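Local coordinates for protein hydrogen peroxide-inducible genes activator (Corynebacterium glutamicum, PDB 6G1D) that senses hydrogen peroxide and, as a LysR-type transcription factor, probably activates genes of the peroxide response, at residues 17-20 with 21-25; 84-87 with 88-92; 182-185 with 186-189; 213-216 with 217-221. The protein carries 1 engineered substitution. One frame throughout, in Å; residues are numbered along the deposited sequence.

In the fold
From the N terminus the four contacts come in series, and none nests in or crosses another; each is local, so none closes a long loop. Contact 1 is the last turns of helix 12-24 in the DNA-binding part. Contact 2 follows on the long helix 68-95, whose first half, L74 to L81, packs against helix 12-24 and which runs on toward the sensing part; the nearest atoms of the two contacts are about 8 Å apart. On the opposite side of the chain's centre, contact 3 is a surface loop after strand 164-179, and contact 4 ends helix 208-219 beside strand 251-254. Their centres lie about 19 Å apart, within the LysR substrate-binding family region.

Contact 1: 17-20 with 21-25; sequences TFVT and IAECK
In the winged helix-turn-helix part of this LysR-type regulator, T17 to C24 form the closing turns of helix 12-24, with T17 meeting I21, V19 meeting E23 and T20 meeting C24, each four residues on. The backbone bonds run the same way: I21 N donates to T17 O, A22 N to F18 O and E23 N to V19 O. The shortest is C24 N to T20 O at 2.7 Å. K25 N still bonds to I21 O at 2.9 Å, but K25 itself takes a positive phi (60°) and leaves the helix.

T17 and I21 lie side by side. T17 puts its methyl CG2 anti to its backbone N, turning it up the helix toward I21 CD1, 3.6 Å away, while OG1 sits beside the N. A threonine thus offers a small apolar branch to the isoleucine. E23 likewise lies alongside V19, its carboxylate end at OE2 3.7 Å from V19 CG1, in an exposed position also close to K78. In the conformer described, T20 bonds through OG1 to the carbonyl of R16, and its CG2 approaches C24 SG at 4.0 Å; the sulfur also lies 3.3 Å from T20 O.

Three faces of the helix are covered. V19, A22 and E23 meet helix 68-95 at A77, L81, L74 and K78. T17, F18 and I21 pack on L41, A44 and L48 of helix 38-52, while I21, T20 and C24 rest against helix 27-33 at F27, A30 and T29.

Contact 2: 84-87 with 88-92; sequences AESF and LSHAK
The carbonyl oxygen E85 O is gripped twice by S89: its backbone N lies 2.9 Å away with a straight bond (165°), and its hydroxyl OG adds a weak bond at 3.5 Å. OG reaches back because it stands beside the serine's own N (chi1 -78°). These residues make up about two and a half turns of helix 68-95, the long linker helix of LysR-type regulators, and its other backbone bonds follow the same four-residue spacing. L88 N donates to A84 O and H90 N to S86 O. A91 N to F87 O is 3.0 Å long but more bent, at 140°.

Residue types divide by side of the helix. A84, F87, L88 and H90 face the second subunit, where A84 packs on T80, F87 on L15, L88 on Y8 and H90 on L73; alanine leaves room for a close approach, while the larger side chains reach across. E85 stays at the exposed surface, and K92 forms a salt bridge with E130 of its own chain. F87 carries its ring outward from the helix, CG anti to the backbone N, which leaves CD2 3.5 Å from the next amide, L88 N.

The H90 ring leans back toward S86 and also meets F76 of the second subunit edge-to-face. Over one of its faces lies S86 OG, 4.2 Å above the plane and displaced toward the rim, while S86 O approaches H90 CG at 3.5 Å.

Contact 3: 182-185 with 186-189; sequences HPFA and GRQD
Backbone hydrogen bonds set the shape: R187 N donates to F184 O at 2.9 Å with an angle of 164°, just after A185 N has bonded to H182 O at 3.1 Å. Two beta turns thus overlap, a type I turn from H182 to A185 and a type II turn from F184 to R187. P183 suits the second position of the first because its ring holds phi near -64°. G186 fills the third position of the second with phi of 78°, where a CB would clash with A185 O. Both turns belong to the surface loop between strand 164-179 and helix 208-219, tied to its own chain by backbone bonds of G186 with T269 and of R187 with N271.

Side-chain polar bonds follow. R187 grips D189 side-on in a salt bridge, NE and NH2 both reaching OD2, at 3.2 and 2.9 Å. Q188 NE2 reaches back to G186 O from above the carbonyl plane, and its OE1 accepts from N271.

Van der Waals contacts are fewer. The guanidinium of R187 crosses the ring of F184 with their planes nearly perpendicular, R187 NH1 lying 3.7 Å from F184 CE1. The apolar packing of F184 is on A194 and L198.

Contact 4: 213-216 with 217-221; sequences IVDL and CRRGD
The R218 guanidinium meets V214 at its edge: methyl CG1 lies near its plane, 3.4 Å from NE. In the conformer described, an unusual, nearly eclipsed chi2 (20°) lays the arginine beside V214; a second conformer makes this contact tentative. R219 presents the edge of its guanidinium to a water, 3.1 Å from NH1. The same water is modelled 2.5 Å from D215 OD1, rather short for a hydrogen bond, with the water donating. It bridges carboxylate and guanidinium, whose planes are 46° apart and whose atoms D215 OD1 and R219 NH1 are separated by 5.4 Å. NH1 has a second partner in T277 O; L216 CD1 is placed obliquely beside it, too close to be trusted.

These side chains are carried by the last turns of helix 208-219, where C217 N bonds to I213 O at 2.9 Å, R218 N to V214 O and R219 N to D215 O. L216 O receives weak bonds from R219 N and G220 N. The helix ends in a Schellman motif, with the poorly ordered D221 at positive phi (58°); D221 N also bonds to R218 O at 2.8 Å. Arginine and aspartate suit the exposed side, their charges near solvent.

Inward, I213 and L216 pack on L252, C217 and V214 on P224, so this end of the helix lies against strand 251-254, outermost in the sheet within this chain, and the loops at L200, L202 and P224.

Contact 1: 17-20 with 21-25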
loop_
_atom_site.group_PDB
_atom_site.type_symbol
_atom_site.label_atom_id
_atom_site.label_comp_id
_atom_site.label_asym_id
_atom_site.label_seq_id
_atom_site.Cartn_x
_atom_site.Cartn_y
_atom_site.Cartn_z
ATOM N N THR B 17 10.166 30.444 20.532
ATOM C CA THR B 17 11.288 30.130 21.401
ATOM C C THR B 17 11.187 28.746 22.011
ATOM O O THR B 17 12.146 27.986 21.987
ATOM C CB THR B 17 11.475 31.197 22.511
ATOM O OG1 THR B 17 12.026 32.361 21.947
ATOM C CG2 THR B 17 12.415 30.721 23.610
ATOM N N PHE B 18 10.035 28.431 22.575
ATOM C CA PHE B 18 9.836 27.102 23.185
ATOM C C PHE B 18 10.046 25.969 22.172
ATOM O O PHE B 18 10.752 25.009 22.436
ATOM C CB PHE B 18 8.412 27.038 23.785
ATOM C CG PHE B 18 7.954 25.682 24.197
ATOM C CD1 PHE B 18 8.790 24.813 24.904
ATOM C CD2 PHE B 18 6.650 25.265 23.917
ATOM C CE1 PHE B 18 8.331 23.575 25.302
ATOM C CE2 PHE B 18 6.220 24.017 24.294
ATOM C CZ PHE B 18 7.066 23.189 24.984
ATOM N N VAL B 19 9.408 26.086 21.028
ATOM C CA VAL B 19 9.424 25.019 20.022
ATOM C C VAL B 19 10.866 24.842 19.489
ATOM O O VAL B 19 11.347 23.718 19.363
ATOM C CB VAL B 19 8.403 25.333 18.911
ATOM C CG1 VAL B 19 8.629 24.505 17.669
ATOM C CG2 VAL B 19 6.982 25.146 19.437
ATOM N N THR B 20 11.482 25.970 19.227
ATOM C CA THR B 20 12.868 25.945 18.763
ATOM C C THR B 20 13.984 25.256 19.718
ATOM O O THR B 20 14.817 24.334 19.495
ATOM C CB THR B 20 13.309 27.364 18.437
ATOM O OG1 THR B 20 12.514 27.858 17.369
ATOM C CG2 THR B 20 14.724 27.370 18.009
ATOM N N ILE B 21 13.763 25.618 20.969
ATOM C CA ILE B 21 14.597 24.986 22.007
ATOM C C ILE B 21 14.314 23.483 22.091
ATOM O O ILE B 21 15.246 22.666 22.200
ATOM C CB ILE B 21 14.436 25.629 23.416
ATOM C CG1 ILE B 21 14.910 27.077 23.432
ATOM C CG2 ILE B 21 15.306 24.869 24.437
ATOM C CD1 ILE B 21 14.410 27.870 24.611
ATOM N N ALA B 22 13.041 23.121 22.052
ATOM C CA ALA B 22 12.625 21.692 22.125
ATOM C C ALA B 22 13.217 20.868 20.985
ATOM O O ALA B 22 13.621 19.731 21.200
ATOM C CB ALA B 22 11.110 21.550 22.121
ATOM N N GLU B 23 13.177 21.435 19.781
ATOM C CA GLU B 23 13.782 20.883 18.562
ATOM C C GLU B 23 15.336 20.895 18.437
ATOM O O GLU B 23 15.915 19.925 17.975
ATOM C CB GLU B 23 13.086 21.447 17.320
ATOM C CG GLU B 23 11.647 20.960 17.211
ATOM C CD GLU B 23 10.805 21.707 16.195
ATOM O OE1 GLU B 23 11.309 22.647 15.550
ATOM O OE2 GLU B 23 9.621 21.352 16.044
ATOM N N CYS B 24 15.993 21.988 18.838
ATOM C CA CYS B 24 17.471 22.122 18.792
ATOM C C CYS B 24 18.224 21.440 19.923
ATOM O O CYS B 24 19.381 21.050 19.733
ATOM C CB CYS B 24 17.884 23.604 18.766
ATOM S SG CYS B 24 17.327 24.466 17.297
ATOM N N LYS B 25 17.594 21.354 21.097
ATOM C CA LYS B 25 18.190 20.760 22.313
ATOM C C LYS B 25 19.489 21.475 22.793
ATOM O O LYS B 25 20.301 20.919 23.552
ATOM C CB LYS B 25 18.466 19.252 22.105
ATOM C CG LYS B 25 17.271 18.436 21.620
ATOM C CD LYS B 25 16.223 18.253 22.712
ATOM C CE LYS B 25 16.560 17.059 23.603
ATOM N NZ LYS B 25 16.505 15.737 22.900
#

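Contact 2: 84-87 with 88-92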
loop_
_atom_site.group_PDB
_atom_site.type_symbol
_atom_site.label_atom_id
_atom_site.label_comp_id
_atom_site.label_asym_id
_atom_site.label_seq_id
_atom_site.Cartn_x
_atom_site.Cartn_y
_atom_site.Cartn_z
ATOM N N ALA B 84 -0.671 30.197 12.493
ATOM C CA ALA B 84 -0.226 31.573 12.227
ATOM C C ALA B 84 0.492 31.686 10.878
ATOM O O ALA B 84 0.266 32.631 10.140
ATOM C CB ALA B 84 0.672 32.078 13.339
ATOM N N GLU B 85 1.357 30.724 10.572
ATOM C CA GLU B 85 2.019 30.656 9.252
ATOM C C GLU B 85 0.986 30.555 8.122
ATOM O O GLU B 85 1.091 31.228 7.100
ATOM C CB GLU B 85 3.016 29.491 9.180
ATOM C CG GLU B 85 4.453 29.919 9.465
ATOM C CD GLU B 85 5.342 28.761 9.887
ATOM O OE1 GLU B 85 5.122 28.202 10.984
ATOM O OE2 GLU B 85 6.256 28.411 9.114
ATOM N N SER B 86 -0.022 29.724 8.315
ATOM C CA SER B 86 -1.081 29.608 7.307
ATOM C C SER B 86 -1.866 30.924 7.117
ATOM O O SER B 86 -2.230 31.273 5.993
ATOM C CB SER B 86 -2.014 28.462 7.644
ATOM O OG SER B 86 -3.047 28.379 6.697
ATOM N N PHE B 87 -2.115 31.669 8.197
ATOM C CA PHE B 87 -2.756 32.994 8.083
ATOM C C PHE B 87 -1.887 33.909 7.231
ATOM O O PHE B 87 -2.364 34.557 6.320
ATOM C CB PHE B 87 -2.993 33.641 9.477
ATOM C CG PHE B 87 -3.515 35.039 9.395
ATOM C CD1 PHE B 87 -4.879 35.280 9.287
ATOM C CD2 PHE B 87 -2.643 36.126 9.391
ATOM C CE1 PHE B 87 -5.366 36.570 9.152
ATOM C CE2 PHE B 87 -3.130 37.427 9.279
ATOM C CZ PHE B 87 -4.498 37.650 9.161
ATOM N N LEU B 88 -0.601 33.953 7.545
ATOM C CA LEU B 88 0.318 34.847 6.855
ATOM C C LEU B 88 0.436 34.488 5.365
ATOM O O LEU B 88 0.396 35.377 4.506
ATOM C CB LEU B 88 1.698 34.809 7.528
ATOM C CG LEU B 88 2.764 35.745 6.973
ATOM C CD1 LEU B 88 2.275 37.193 6.919
ATOM C CD2 LEU B 88 4.029 35.629 7.831
ATOM N N SER B 89 0.544 33.206 5.045
ATOM C CA SER B 89 0.645 32.799 3.654
ATOM C C SER B 89 -0.605 33.164 2.899
ATOM O O SER B 89 -0.530 33.713 1.825
ATOM C CB SER B 89 0.865 31.295 3.548
ATOM O OG SER B 89 2.206 30.981 3.833
ATOM N N HIS B 90 -1.756 32.890 3.485
ATOM C CA HIS B 90 -3.016 33.236 2.847
ATOM C C HIS B 90 -3.140 34.732 2.566
ATOM O O HIS B 90 -3.762 35.140 1.596
ATOM C CB HIS B 90 -4.185 32.797 3.702
ATOM C CG HIS B 90 -4.620 31.392 3.454
ATOM N ND1 HIS B 90 -5.905 30.960 3.705
ATOM C CD2 HIS B 90 -3.950 30.323 2.970
ATOM C CE1 HIS B 90 -6.004 29.682 3.393
ATOM N NE2 HIS B 90 -4.833 29.273 2.942
ATOM N N ALA B 91 -2.593 35.546 3.457
ATOM C CA ALA B 91 -2.718 37.013 3.350
ATOM C C ALA B 91 -2.117 37.527 2.060
ATOM O O ALA B 91 -2.623 38.459 1.458
ATOM C CB ALA B 91 -2.032 37.694 4.539
ATOM N N LYS B 92 -1.044 36.884 1.628
ATOM C CA LYS B 92 -0.356 37.228 0.366
ATOM C C LYS B 92 -1.291 36.989 -0.816
ATOM O O LYS B 92 -1.289 37.801 -1.747
ATOM C CB LYS B 92 0.931 36.406 0.202
ATOM C CG LYS B 92 1.934 36.506 1.364
ATOM C CD LYS B 92 3.403 36.327 0.970
ATOM C CE LYS B 92 3.910 34.881 1.014
ATOM N NZ LYS B 92 4.968 34.617 -0.014
#

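Contact 3: 182-185 with 186-189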
loop_
_atom_site.group_PDB
_atom_site.type_symbol
_atom_site.label_atom_id
_atom_site.label_comp_id
_atom_site.label_asym_id
_atom_site.label_seq_id
_atom_site.Cartn_x
_atom_site.Cartn_y
_atom_site.Cartn_z
ATOM N N HIS B 182 13.174 0.037 -36.385
ATOM C CA HIS B 182 11.818 -0.347 -36.700
ATOM C C HIS B 182 11.437 0.176 -38.064
ATOM O O HIS B 182 11.872 1.243 -38.485
ATOM C CB HIS B 182 10.853 0.147 -35.614
ATOM C CG HIS B 182 9.426 -0.269 -35.817
ATOM N ND1 HIS B 182 8.494 0.468 -36.509
ATOM C CD2 HIS B 182 8.784 -1.376 -35.376
ATOM C CE1 HIS B 182 7.340 -0.178 -36.492
ATOM N NE2 HIS B 182 7.495 -1.306 -35.825
ATOM N N PRO B 183 10.612 -0.596 -38.802
ATOM C CA PRO B 183 10.275 -0.123 -40.166
ATOM C C PRO B 183 9.495 1.200 -40.308
ATOM O O PRO B 183 9.527 1.829 -41.351
ATOM C CB PRO B 183 9.470 -1.303 -40.736
ATOM C CG PRO B 183 9.062 -2.144 -39.536
ATOM C CD PRO B 183 10.220 -1.997 -38.591
ATOM N N PHE B 184 8.754 1.589 -39.290
ATOM C CA PHE B 184 8.070 2.891 -39.247
ATOM C C PHE B 184 8.953 4.079 -38.891
ATOM O O PHE B 184 8.498 5.182 -39.064
ATOM C CB PHE B 184 6.867 2.887 -38.297
ATOM C CG PHE B 184 5.774 1.905 -38.650
ATOM C CD1 PHE B 184 5.712 1.270 -39.905
ATOM C CD2 PHE B 184 4.752 1.668 -37.741
ATOM C CE1 PHE B 184 4.691 0.399 -40.205
ATOM C CE2 PHE B 184 3.709 0.808 -38.069
ATOM C CZ PHE B 184 3.717 0.137 -39.282
ATOM N N ALA B 185 10.189 3.858 -38.462
ATOM C CA ALA B 185 11.122 4.959 -38.218
ATOM C C ALA B 185 11.060 6.085 -39.270
ATOM O O ALA B 185 11.237 5.854 -40.427
ATOM C CB ALA B 185 12.525 4.415 -38.085
ATOM N N GLY B 186 10.710 7.300 -38.822
ATOM C CA GLY B 186 10.659 8.481 -39.644
ATOM C C GLY B 186 9.451 8.641 -40.554
ATOM O O GLY B 186 9.290 9.670 -41.161
ATOM N N ARG B 187 8.578 7.663 -40.641
ATOM C CA ARG B 187 7.386 7.793 -41.485
ATOM C C ARG B 187 6.397 8.814 -40.914
ATOM O O ARG B 187 6.195 8.881 -39.694
ATOM C CB ARG B 187 6.684 6.431 -41.626
ATOM C CG ARG B 187 7.543 5.474 -42.414
ATOM C CD ARG B 187 6.786 4.247 -42.857
ATOM N NE ARG B 187 5.556 4.589 -43.533
ATOM C CZ ARG B 187 4.539 3.746 -43.701
ATOM N NH1 ARG B 187 4.621 2.475 -43.292
ATOM N NH2 ARG B 187 3.431 4.179 -44.295
ATOM N N GLN B 188 5.816 9.611 -41.819
ATOM C CA GLN B 188 4.928 10.706 -41.471
ATOM C C GLN B 188 3.515 10.516 -42.027
ATOM O O GLN B 188 2.680 11.435 -41.933
ATOM C CB GLN B 188 5.530 12.026 -41.984
ATOM C CG GLN B 188 6.928 12.329 -41.437
ATOM C CD GLN B 188 7.007 12.355 -39.933
ATOM O OE1 GLN B 188 6.135 12.908 -39.277
ATOM N NE2 GLN B 188 8.058 11.761 -39.368
ATOM N N ASP B 189 3.216 9.326 -42.525
ATOM C CA ASP B 189 1.961 9.092 -43.256
ATOM C C ASP B 189 1.199 7.839 -42.761
ATOM O O ASP B 189 0.459 7.236 -43.515
ATOM C CB ASP B 189 2.256 8.959 -44.770
ATOM C CG ASP B 189 3.154 7.746 -45.105
ATOM O OD1 ASP B 189 3.314 7.476 -46.318
ATOM O OD2 ASP B 189 3.661 7.044 -44.185
#

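Contact 4: 213-216 with 217-221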
loop_
_atom_site.group_PDB
_atom_site.type_symbol
_atom_site.label_atom_id
_atom_site.label_comp_id
_atom_site.label_asym_id
_atom_site.label_seq_id
_atom_site.Cartn_x
_atom_site.Cartn_y
_atom_site.Cartn_z
ATOM N N ILE B 213 -4.658 5.703 -25.621
ATOM C CA ILE B 213 -4.078 4.800 -26.649
ATOM C C ILE B 213 -4.987 3.513 -27.068
ATOM O O ILE B 213 -5.349 3.106 -28.224
ATOM C CB ILE B 213 -2.653 4.366 -26.303
ATOM C CG1 ILE B 213 -1.773 5.594 -26.119
ATOM C CG2 ILE B 213 -2.086 3.477 -27.388
ATOM C CD1 ILE B 213 -0.413 5.280 -25.560
ATOM N N VAL B 214 -5.562 3.004 -25.972
ATOM C CA VAL B 214 -6.540 1.936 -26.184
ATOM C C VAL B 214 -7.714 2.428 -27.016
ATOM O O VAL B 214 -8.121 1.733 -27.928
ATOM C CB VAL B 214 -7.017 1.326 -24.846
ATOM C CG1 VAL B 214 -8.287 0.464 -25.010
ATOM C CG2 VAL B 214 -5.864 0.527 -24.210
ATOM N N ASP B 215 -8.238 3.627 -26.755
ATOM C CA ASP B 215 -9.363 4.166 -27.547
ATOM C C ASP B 215 -8.991 4.415 -29.004
ATOM O O ASP B 215 -9.838 4.273 -29.908
ATOM C CB ASP B 215 -9.913 5.470 -26.952
ATOM C CG ASP B 215 -11.181 5.947 -27.668
ATOM O OD1 ASP B 215 -11.237 7.091 -28.213
ATOM O OD2 ASP B 215 -12.117 5.121 -27.718
ATOM N N LEU B 216 -7.736 4.808 -29.234
ATOM C CA LEU B 216 -7.248 5.013 -30.579
ATOM C C LEU B 216 -7.276 3.693 -31.362
ATOM O O LEU B 216 -7.679 3.660 -32.534
ATOM C CB LEU B 216 -5.828 5.561 -30.526
ATOM C CG LEU B 216 -5.231 6.475 -31.549
ATOM C CD1 LEU B 216 -6.238 7.544 -31.938
ATOM C CD2 LEU B 216 -3.999 7.107 -30.901
ATOM N N CYS B 217 -6.813 2.623 -30.707
ATOM C CA CYS B 217 -6.850 1.290 -31.283
ATOM C C CYS B 217 -8.277 0.842 -31.618
ATOM O O CYS B 217 -8.487 0.260 -32.678
ATOM C CB CYS B 217 -6.164 0.293 -30.368
ATOM S SG CYS B 217 -4.385 0.537 -30.235
ATOM N N ARG B 218 -9.207 1.159 -30.744
ATOM C CA ARG B 218 -10.622 0.853 -31.020
ATOM C C ARG B 218 -11.317 1.510 -32.339
ATOM O O ARG B 218 -12.048 1.021 -33.252
ATOM C CB ARG B 218 -11.480 1.156 -29.795
ATOM C CG ARG B 218 -11.365 0.146 -28.670
ATOM C CD ARG B 218 -10.091 -0.680 -28.764
ATOM N NE ARG B 218 -9.731 -1.313 -27.501
ATOM C CZ ARG B 218 -9.938 -2.590 -27.202
ATOM N NH1 ARG B 218 -10.515 -3.398 -28.076
ATOM N NH2 ARG B 218 -9.564 -3.060 -26.021
ATOM N N ARG B 219 -10.864 2.746 -32.480
ATOM C CA ARG B 219 -11.338 3.520 -33.607
ATOM C C ARG B 219 -10.915 2.758 -34.862
ATOM O O ARG B 219 -11.633 2.719 -35.856
ATOM C CB ARG B 219 -10.781 4.933 -33.575
ATOM C CG ARG B 219 -11.584 5.841 -32.669
ATOM C CD ARG B 219 -10.838 7.119 -32.370
ATOM N NE ARG B 219 -10.493 7.827 -33.588
ATOM C CZ ARG B 219 -9.547 8.748 -33.660
ATOM N NH1 ARG B 219 -8.855 9.063 -32.582
ATOM N NH2 ARG B 219 -9.291 9.348 -34.810
ATOM N N GLY B 220 -9.736 2.153 -34.787
ATOM C CA GLY B 220 -9.166 1.376 -35.869
ATOM C C GLY B 220 -9.551 -0.096 -35.837
ATOM O O GLY B 220 -9.029 -0.875 -36.630
ATOM N N ASP B 221 -10.434 -0.468 -34.908
ATOM C CA ASP B 221 -10.914 -1.849 -34.724
ATOM C C ASP B 221 -9.796 -2.856 -34.447
ATOM O O ASP B 221 -9.775 -3.944 -35.005
ATOM C CB ASP B 221 -11.811 -2.296 -35.896
ATOM C CG ASP B 221 -12.483 -3.634 -35.652
ATOM O OD1 ASP B 221 -12.643 -4.408 -36.623
ATOM O OD2 ASP B 221 -12.860 -3.914 -34.498
HETATM O O HOH W 1 -9.578 8.376 -29.657
#